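Local coordinates for protein stress response kinase A (Escherichia coli, PDB 1ZYL) that phosphorylates itself and probably other proteins on serine and threonine, using ATP and magnesium, and protects the cell against stress, at residues A[285-288]-A[289-292]; A[295-299]-A[300-304]; A[275-278]-A[279-283]. All coordinates share one frame; numbering follows the deposited sequence.

Contact 1: A[285-288]-A[289-292]; sequences WADP and AFPK
The side-chain oxygen Asp287 OD1 accepts the backbone N-H of Ala289 at 2.9 Å, a capping bond at the entrance to the short helix 289-293. The oxygen uses its anti lone pair, the one turned from OD2, and the bond is bent, with an N-H...O angle of 138°. A chi1 of -179° sets the carboxylate beside the carbonyl carbon of its own residue, within reach of that N-H. The backbone of Asp287 adds a second grip: its O accepts from Phe290 N at 2.9 Å. Carboxylate and Phe290 ring cross obliquely, and Asp287 CB meets ring atom CD1 of Phe290 at 3.6 Å.

On the other flank of the turn, the Trp285 indole lies against Pro291. Pro291 CG sits over the centre of the six-membered ring, 3.9 Å from its centroid and 10° off the normal, a CH-pi contact. Trp285 CE3 also touches Phe290 CB at 3.8 Å. Outside the turn, Arg58 forms a weak, long ion pair with Asp287 OD2, and the Phe290 ring meets Trp280 edge-to-face. Pro288 and Pro291 offer no N-H, while Asp287 takes up those of Ala289, through OD1, and Phe290, through O. Its negative charge would probably be favourable at the start of the helix.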
loop_
_atom_site.group_PDB
_atom_site.type_symbol
_atom_site.label_atom_id
_atom_site.label_comp_id
_atom_site.label_asym_id
_atom_site.label_seq_id
_atom_site.Cartn_x
_atom_site.Cartn_y
_atom_site.Cartn_z
ATOM N N TRP A 285 12.491 -9.922 -7.222
ATOM C CA TRP A 285 13.631 -9.719 -8.110
ATOM C C TRP A 285 13.657 -10.564 -9.384
ATOM O O TRP A 285 14.228 -10.141 -10.381
ATOM C CB TRP A 285 14.937 -9.930 -7.336
ATOM C CG TRP A 285 16.120 -9.279 -7.962
ATOM C CD1 TRP A 285 17.270 -9.887 -8.371
ATOM C CD2 TRP A 285 16.286 -7.887 -8.230
ATOM N NE1 TRP A 285 18.147 -8.958 -8.876
ATOM C CE2 TRP A 285 17.566 -7.721 -8.802
ATOM C CE3 TRP A 285 15.478 -6.761 -8.041
ATOM C CZ2 TRP A 285 18.054 -6.473 -9.186
ATOM C CZ3 TRP A 285 15.964 -5.522 -8.422
ATOM C CH2 TRP A 285 17.239 -5.387 -8.989
ATOM N N ALA A 286 13.061 -11.751 -9.361
ATOM C CA ALA A 286 13.057 -12.609 -10.552
ATOM C C ALA A 286 12.115 -12.077 -11.632
ATOM O O ALA A 286 12.068 -12.595 -12.742
ATOM C CB ALA A 286 12.666 -14.034 -10.177
ATOM N N ASP A 287 11.357 -11.047 -11.283
ATOM C CA ASP A 287 10.433 -10.414 -12.205
ATOM C C ASP A 287 11.288 -9.425 -12.979
ATOM O O ASP A 287 11.866 -8.513 -12.392
ATOM C CB ASP A 287 9.355 -9.660 -11.422
ATOM C CG ASP A 287 8.338 -8.986 -12.320
ATOM O OD1 ASP A 287 8.750 -8.359 -13.315
ATOM O OD2 ASP A 287 7.127 -9.072 -12.025
ATOM N N PRO A 288 11.383 -9.592 -14.308
ATOM C CA PRO A 288 12.175 -8.715 -15.181
ATOM C C PRO A 288 12.025 -7.238 -14.854
ATOM O O PRO A 288 13.001 -6.491 -14.826
ATOM C CB PRO A 288 11.645 -9.049 -16.563
ATOM C CG PRO A 288 11.344 -10.516 -16.444
ATOM C CD PRO A 288 10.672 -10.616 -15.093
ATOM N N ALA A 289 10.791 -6.828 -14.596
ATOM C CA ALA A 289 10.470 -5.439 -14.279
ATOM C C ALA A 289 11.240 -4.804 -13.108
ATOM O O ALA A 289 11.453 -3.592 -13.096
ATOM C CB ALA A 289 8.983 -5.317 -14.033
ATOM N N PHE A 290 11.656 -5.600 -12.127
ATOM C CA PHE A 290 12.375 -5.043 -10.991
ATOM C C PHE A 290 13.859 -4.739 -11.240
ATOM O O PHE A 290 14.396 -3.791 -10.677
ATOM C CB PHE A 290 12.171 -5.932 -9.763
ATOM C CG PHE A 290 10.774 -5.865 -9.210
ATOM C CD1 PHE A 290 9.696 -6.356 -9.942
ATOM C CD2 PHE A 290 10.521 -5.252 -7.982
ATOM C CE1 PHE A 290 8.387 -6.232 -9.464
ATOM C CE2 PHE A 290 9.208 -5.127 -7.499
ATOM C CZ PHE A 290 8.144 -5.617 -8.244
ATOM N N PRO A 291 14.554 -5.549 -12.054
ATOM C CA PRO A 291 15.954 -5.159 -12.244
ATOM C C PRO A 291 15.941 -4.069 -13.327
ATOM O O PRO A 291 16.918 -3.357 -13.545
ATOM C CB PRO A 291 16.611 -6.446 -12.746
ATOM C CG PRO A 291 15.749 -7.516 -12.218
ATOM C CD PRO A 291 14.369 -6.960 -12.426
ATOM N N LYS A 292 14.806 -3.955 -13.998
ATOM C CA LYS A 292 14.632 -2.991 -15.070
ATOM C C LYS A 292 14.380 -1.583 -14.528
ATOM O O LYS A 292 14.660 -0.592 -15.197
ATOM C CB LYS A 292 13.444 -3.416 -15.943
ATOM C CG LYS A 292 13.591 -3.144 -17.420
ATOM C CD LYS A 292 13.771 -1.682 -17.721
ATOM C CE LYS A 292 13.899 -1.461 -19.216
ATOM N NZ LYS A 292 14.215 -0.046 -19.515
#

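Contact 2: A[295-299]-A[300-304]; sequences PWLTG and EDYWL
Tyr302 packs its ring against Leu297 and Trp296 where a short 3-10 segment, 295-298, leads through Gly299 into helix 300-316, in the C-terminal, helical part of this kinase of the APH-like phosphotransferase family. Leu297 meets the CE1/CZ side of the ring through one methyl, CD2, which lies 3.4 Å from CE1 of Tyr302. Trp296 brings CE3 and CZ3 to the CD2/CE2 side of the same ring. The two aromatic planes are inclined obliquely, at 42°, with centroids 5.2 Å apart. Tyr302 can reach both residues because its CG, anti to the backbone N, carries the ring back toward the turn.

The second methyl of Leu297 serves the other aromatic residue: CD1 rests 3.5 Å from CZ2 of Trp303. Leu278 and Met282 of helix 266-283 press on the same tryptophan, and Phe174 meets its ring edge-to-face. At the polar edge, Gly299 N donates to Trp296 O and closes the 3-10 turn. The Trp303 indole joins that turn to the helix. Trp303 NE1 donates to Leu297 O at 2.8 Å with an N-H...O angle of 157°, the nitrogen tilted 32° from the carbonyl plane.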
loop_
_atom_site.group_PDB
_atom_site.type_symbol
_atom_site.label_atom_id
_atom_site.label_comp_id
_atom_site.label_asym_id
_atom_site.label_seq_id
_atom_site.Cartn_x
_atom_site.Cartn_y
_atom_site.Cartn_z
ATOM N N PRO A 295 17.656 -0.963 -10.862
ATOM C CA PRO A 295 19.016 -1.444 -11.143
ATOM C C PRO A 295 20.011 -1.248 -10.000
ATOM O O PRO A 295 20.844 -2.106 -9.749
ATOM C CB PRO A 295 19.418 -0.646 -12.376
ATOM C CG PRO A 295 18.100 -0.214 -12.983
ATOM C CD PRO A 295 17.293 0.123 -11.792
ATOM N N TRP A 296 19.922 -0.118 -9.312
ATOM C CA TRP A 296 20.833 0.188 -8.211
ATOM C C TRP A 296 20.790 -0.821 -7.074
ATOM O O TRP A 296 21.782 -1.017 -6.378
ATOM C CB TRP A 296 20.539 1.587 -7.651
ATOM C CG TRP A 296 19.202 2.119 -8.065
ATOM C CD1 TRP A 296 18.895 2.749 -9.238
ATOM C CD2 TRP A 296 17.978 2.010 -7.338
ATOM N NE1 TRP A 296 17.553 3.037 -9.285
ATOM C CE2 TRP A 296 16.966 2.591 -8.132
ATOM C CE3 TRP A 296 17.636 1.477 -6.091
ATOM C CZ2 TRP A 296 15.635 2.652 -7.719
ATOM C CZ3 TRP A 296 16.305 1.539 -5.677
ATOM C CH2 TRP A 296 15.323 2.121 -6.492
ATOM N N LEU A 297 19.642 -1.460 -6.889
ATOM C CA LEU A 297 19.472 -2.430 -5.815
ATOM C C LEU A 297 20.702 -3.317 -5.663
ATOM O O LEU A 297 20.914 -3.911 -4.614
ATOM C CB LEU A 297 18.236 -3.295 -6.080
ATOM C CG LEU A 297 17.350 -3.678 -4.888
ATOM C CD1 LEU A 297 18.130 -4.503 -3.891
ATOM C CD2 LEU A 297 16.820 -2.418 -4.227
ATOM N N THR A 298 21.526 -3.389 -6.701
ATOM C CA THR A 298 22.713 -4.229 -6.661
ATOM C C THR A 298 24.010 -3.590 -6.159
ATOM O O THR A 298 24.852 -4.287 -5.595
ATOM C CB THR A 298 22.954 -4.865 -8.052
ATOM O OG1 THR A 298 22.573 -6.243 -8.001
ATOM C CG2 THR A 298 24.418 -4.748 -8.482
ATOM N N GLY A 299 24.179 -2.284 -6.358
ATOM C CA GLY A 299 25.402 -1.621 -5.927
ATOM C C GLY A 299 25.537 -1.372 -4.434
ATOM O O GLY A 299 24.582 -1.553 -3.684
ATOM N N GLU A 300 26.725 -0.953 -3.997
ATOM C CA GLU A 300 26.964 -0.671 -2.581
ATOM C C GLU A 300 26.330 0.644 -2.189
ATOM O O GLU A 300 25.634 0.720 -1.182
ATOM C CB GLU A 300 28.442 -0.536 -2.270
ATOM C CG GLU A 300 29.334 -1.588 -2.820
ATOM C CD GLU A 300 30.762 -1.305 -2.442
ATOM O OE1 GLU A 300 31.203 -1.802 -1.378
ATOM O OE2 GLU A 300 31.432 -0.559 -3.196
ATOM N N ASP A 301 26.609 1.687 -2.968
ATOM C CA ASP A 301 26.068 3.016 -2.693
ATOM C C ASP A 301 24.687 2.894 -2.082
ATOM O O ASP A 301 24.405 3.456 -1.027
ATOM C CB ASP A 301 25.967 3.850 -3.979
ATOM C CG ASP A 301 27.323 4.247 -4.537
ATOM O OD1 ASP A 301 28.087 3.345 -4.940
ATOM O OD2 ASP A 301 27.625 5.462 -4.578
ATOM N N TYR A 302 23.836 2.134 -2.752
ATOM C CA TYR A 302 22.476 1.928 -2.301
ATOM C C TYR A 302 22.385 1.293 -0.920
ATOM O O TYR A 302 21.602 1.738 -0.088
ATOM C CB TYR A 302 21.727 1.081 -3.325
ATOM C CG TYR A 302 20.300 0.797 -2.950
ATOM C CD1 TYR A 302 19.941 -0.422 -2.391
ATOM C CD2 TYR A 302 19.313 1.766 -3.119
ATOM C CE1 TYR A 302 18.630 -0.671 -2.008
ATOM C CE2 TYR A 302 18.001 1.531 -2.738
ATOM C CZ TYR A 302 17.666 0.310 -2.182
ATOM O OH TYR A 302 16.371 0.073 -1.782
ATOM N N TRP A 303 23.178 0.258 -0.666
ATOM C CA TRP A 303 23.138 -0.393 0.642
ATOM C C TRP A 303 23.852 0.390 1.723
ATOM O O TRP A 303 23.701 0.098 2.902
ATOM C CB TRP A 303 23.679 -1.824 0.570
ATOM C CG TRP A 303 22.764 -2.693 -0.200
ATOM C CD1 TRP A 303 22.833 -2.975 -1.527
ATOM C CD2 TRP A 303 21.541 -3.273 0.269
ATOM N NE1 TRP A 303 21.727 -3.684 -1.924
ATOM C CE2 TRP A 303 20.916 -3.881 -0.841
ATOM C CE3 TRP A 303 20.909 -3.333 1.518
ATOM C CZ2 TRP A 303 19.691 -4.541 -0.742
ATOM C CZ3 TRP A 303 19.687 -3.991 1.616
ATOM C CH2 TRP A 303 19.092 -4.585 0.490
ATOM N N LEU A 304 24.633 1.387 1.330
ATOM C CA LEU A 304 25.309 2.217 2.312
ATOM C C LEU A 304 24.319 3.282 2.729
ATOM O O LEU A 304 24.170 3.559 3.912
ATOM C CB LEU A 304 26.546 2.879 1.724
ATOM C CG LEU A 304 27.703 1.936 1.423
ATOM C CD1 LEU A 304 28.880 2.746 0.938
ATOM C CD2 LEU A 304 28.065 1.152 2.659
#

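Contact 3: A[275-278]-A[279-283]; sequences VYYL and AWLMR
Tyr276 reaches along helix 266-283 toward Trp280 and Arg283, one and two turns on. Its CB carries the ring with CG anti to the backbone N (chi1 179°), directed to the side where these residues emerge. Of the ring atoms, CE2 comes to 4.1 Å from Trp280 CD1, while CE1 lies 3.5 Å from Arg283 NH2. The tip, OH, is 4.1 Å from the same NH2. Ring and guanidinium planes are 65° apart, and CE1 lies at the guanidinium edge, near its plane, so this is not a flat stack. Ala279 CB sits over the centre of one guanidinium face. Beneath the rings an i to i+4 bond links Trp280 N to Tyr276 O at 2.9 Å.

A second row runs through Tyr277. Leu281 CG stands over one face of its ring, 4.2 Å from the centroid and 24° off the normal, a CH-pi contact. The Tyr277 ring and the six-membered ring of Trp280 are nearly parallel, but slid apart with little overlap.

Trp280 NE1 donates to Glu38, in the connection between strands 32-34 and 40-44, and the side chain of Trp280 is about 8 Å from that of Ser36, an inferred ATP site. The buried side of the helix faces two others: Val275 and Leu278 pack on helix 149-161, and Leu278 also meets Gln306 and Phe310 of helix 300-316.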
loop_
_atom_site.group_PDB
_atom_site.type_symbol
_atom_site.label_atom_id
_atom_site.label_comp_id
_atom_site.label_asym_id
_atom_site.label_seq_id
_atom_site.Cartn_x
_atom_site.Cartn_y
_atom_site.Cartn_z
ATOM N N VAL A 275 11.705 -0.890 6.128
ATOM C CA VAL A 275 12.320 -2.199 6.118
ATOM C C VAL A 275 11.547 -3.229 5.298
ATOM O O VAL A 275 12.150 -4.096 4.673
ATOM C CB VAL A 275 12.543 -2.701 7.553
ATOM C CG1 VAL A 275 11.307 -2.454 8.365
ATOM C CG2 VAL A 275 12.892 -4.173 7.550
ATOM N N TYR A 276 10.224 -3.140 5.274
ATOM C CA TYR A 276 9.462 -4.104 4.496
ATOM C C TYR A 276 9.707 -3.914 3.003
ATOM O O TYR A 276 9.860 -4.886 2.258
ATOM C CB TYR A 276 7.955 -3.992 4.780
ATOM C CG TYR A 276 7.119 -4.963 3.959
ATOM C CD1 TYR A 276 7.146 -6.337 4.221
ATOM C CD2 TYR A 276 6.353 -4.517 2.884
ATOM C CE1 TYR A 276 6.435 -7.242 3.424
ATOM C CE2 TYR A 276 5.638 -5.408 2.084
ATOM C CZ TYR A 276 5.684 -6.769 2.355
ATOM O OH TYR A 276 4.980 -7.650 1.554
ATOM N N TYR A 277 9.741 -2.657 2.573
ATOM C CA TYR A 277 9.949 -2.321 1.166
ATOM C C TYR A 277 11.218 -2.926 0.559
ATOM O O TYR A 277 11.298 -3.156 -0.651
ATOM C CB TYR A 277 9.953 -0.798 1.008
ATOM C CG TYR A 277 10.337 -0.307 -0.359
ATOM C CD1 TYR A 277 11.667 -0.085 -0.686
ATOM C CD2 TYR A 277 9.369 -0.048 -1.327
ATOM C CE1 TYR A 277 12.036 0.388 -1.945
ATOM C CE2 TYR A 277 9.724 0.428 -2.602
ATOM C CZ TYR A 277 11.064 0.644 -2.899
ATOM O OH TYR A 277 11.437 1.122 -4.135
ATOM N N LEU A 278 12.211 -3.186 1.398
ATOM C CA LEU A 278 13.446 -3.760 0.903
ATOM C C LEU A 278 13.233 -5.228 0.599
ATOM O O LEU A 278 13.750 -5.736 -0.389
ATOM C CB LEU A 278 14.576 -3.579 1.923
ATOM C CG LEU A 278 15.593 -2.466 1.645
ATOM C CD1 LEU A 278 14.908 -1.124 1.548
ATOM C CD2 LEU A 278 16.621 -2.449 2.746
ATOM N N ALA A 279 12.469 -5.914 1.443
ATOM C CA ALA A 279 12.195 -7.331 1.221
ATOM C C ALA A 279 11.238 -7.460 0.035
ATOM O O ALA A 279 11.350 -8.370 -0.790
ATOM C CB ALA A 279 11.580 -7.954 2.472
ATOM N N TRP A 280 10.300 -6.526 -0.037
ATOM C CA TRP A 280 9.311 -6.503 -1.102
ATOM C C TRP A 280 10.018 -6.516 -2.446
ATOM O O TRP A 280 9.714 -7.345 -3.290
ATOM C CB TRP A 280 8.442 -5.252 -0.968
ATOM C CG TRP A 280 7.374 -5.138 -1.983
ATOM C CD1 TRP A 280 6.165 -5.758 -1.972
ATOM C CD2 TRP A 280 7.403 -4.329 -3.158
ATOM N NE1 TRP A 280 5.424 -5.380 -3.069
ATOM C CE2 TRP A 280 6.164 -4.502 -3.816
ATOM C CE3 TRP A 280 8.353 -3.471 -3.722
ATOM C CZ2 TRP A 280 5.849 -3.842 -5.016
ATOM C CZ3 TRP A 280 8.039 -2.813 -4.917
ATOM C CH2 TRP A 280 6.796 -3.003 -5.547
ATOM N N LEU A 281 10.955 -5.592 -2.643
ATOM C CA LEU A 281 11.718 -5.519 -3.893
ATOM C C LEU A 281 12.506 -6.794 -4.084
ATOM O O LEU A 281 12.428 -7.430 -5.124
ATOM C CB LEU A 281 12.696 -4.354 -3.870
ATOM C CG LEU A 281 12.133 -2.951 -4.050
ATOM C CD1 LEU A 281 13.184 -1.951 -3.634
ATOM C CD2 LEU A 281 11.711 -2.739 -5.493
ATOM N N MET A 282 13.272 -7.162 -3.068
ATOM C CA MET A 282 14.073 -8.371 -3.125
ATOM C C MET A 282 13.243 -9.586 -3.547
ATOM O O MET A 282 13.592 -10.262 -4.504
ATOM C CB MET A 282 14.734 -8.625 -1.764
ATOM C CG MET A 282 15.647 -7.486 -1.300
ATOM S SD MET A 282 16.523 -7.762 0.264
ATOM C CE MET A 282 17.941 -8.581 -0.339
ATOM N N ARG A 283 12.137 -9.849 -2.857
ATOM C CA ARG A 283 11.308 -11.014 -3.175
ATOM C C ARG A 283 10.808 -11.093 -4.606
ATOM O O ARG A 283 10.598 -12.183 -5.130
ATOM C CB ARG A 283 10.109 -11.100 -2.231
ATOM C CG ARG A 283 10.439 -11.592 -0.834
ATOM C CD ARG A 283 9.314 -11.264 0.133
ATOM N NE ARG A 283 9.719 -11.487 1.520
ATOM C CZ ARG A 283 9.105 -10.965 2.578
ATOM N NH1 ARG A 283 9.552 -11.231 3.796
ATOM N NH2 ARG A 283 8.054 -10.172 2.419
#

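From the N terminus the contacts come in the order 3, 1, 2, strictly in series, so none encloses or crosses another. Contact 3 spans the last turns of helix 266-283, contact 1 closes the turn into helix 289-293, and contact 2 closes the turn into helix 300-316. The chain folds back so that all three touch. Phe290 CD2 lies 3.7 Å from Leu281 CD2, joining 1 to 3. Trp285 CH2 lies 3.7 Å from Leu297 CB, joining 1 to 2. Leu297 CD2 comes 3.7 Å from Leu281 CD1, joining 2 to 3. Together they tie three consecutive helices of the C-terminal part into one packed unit.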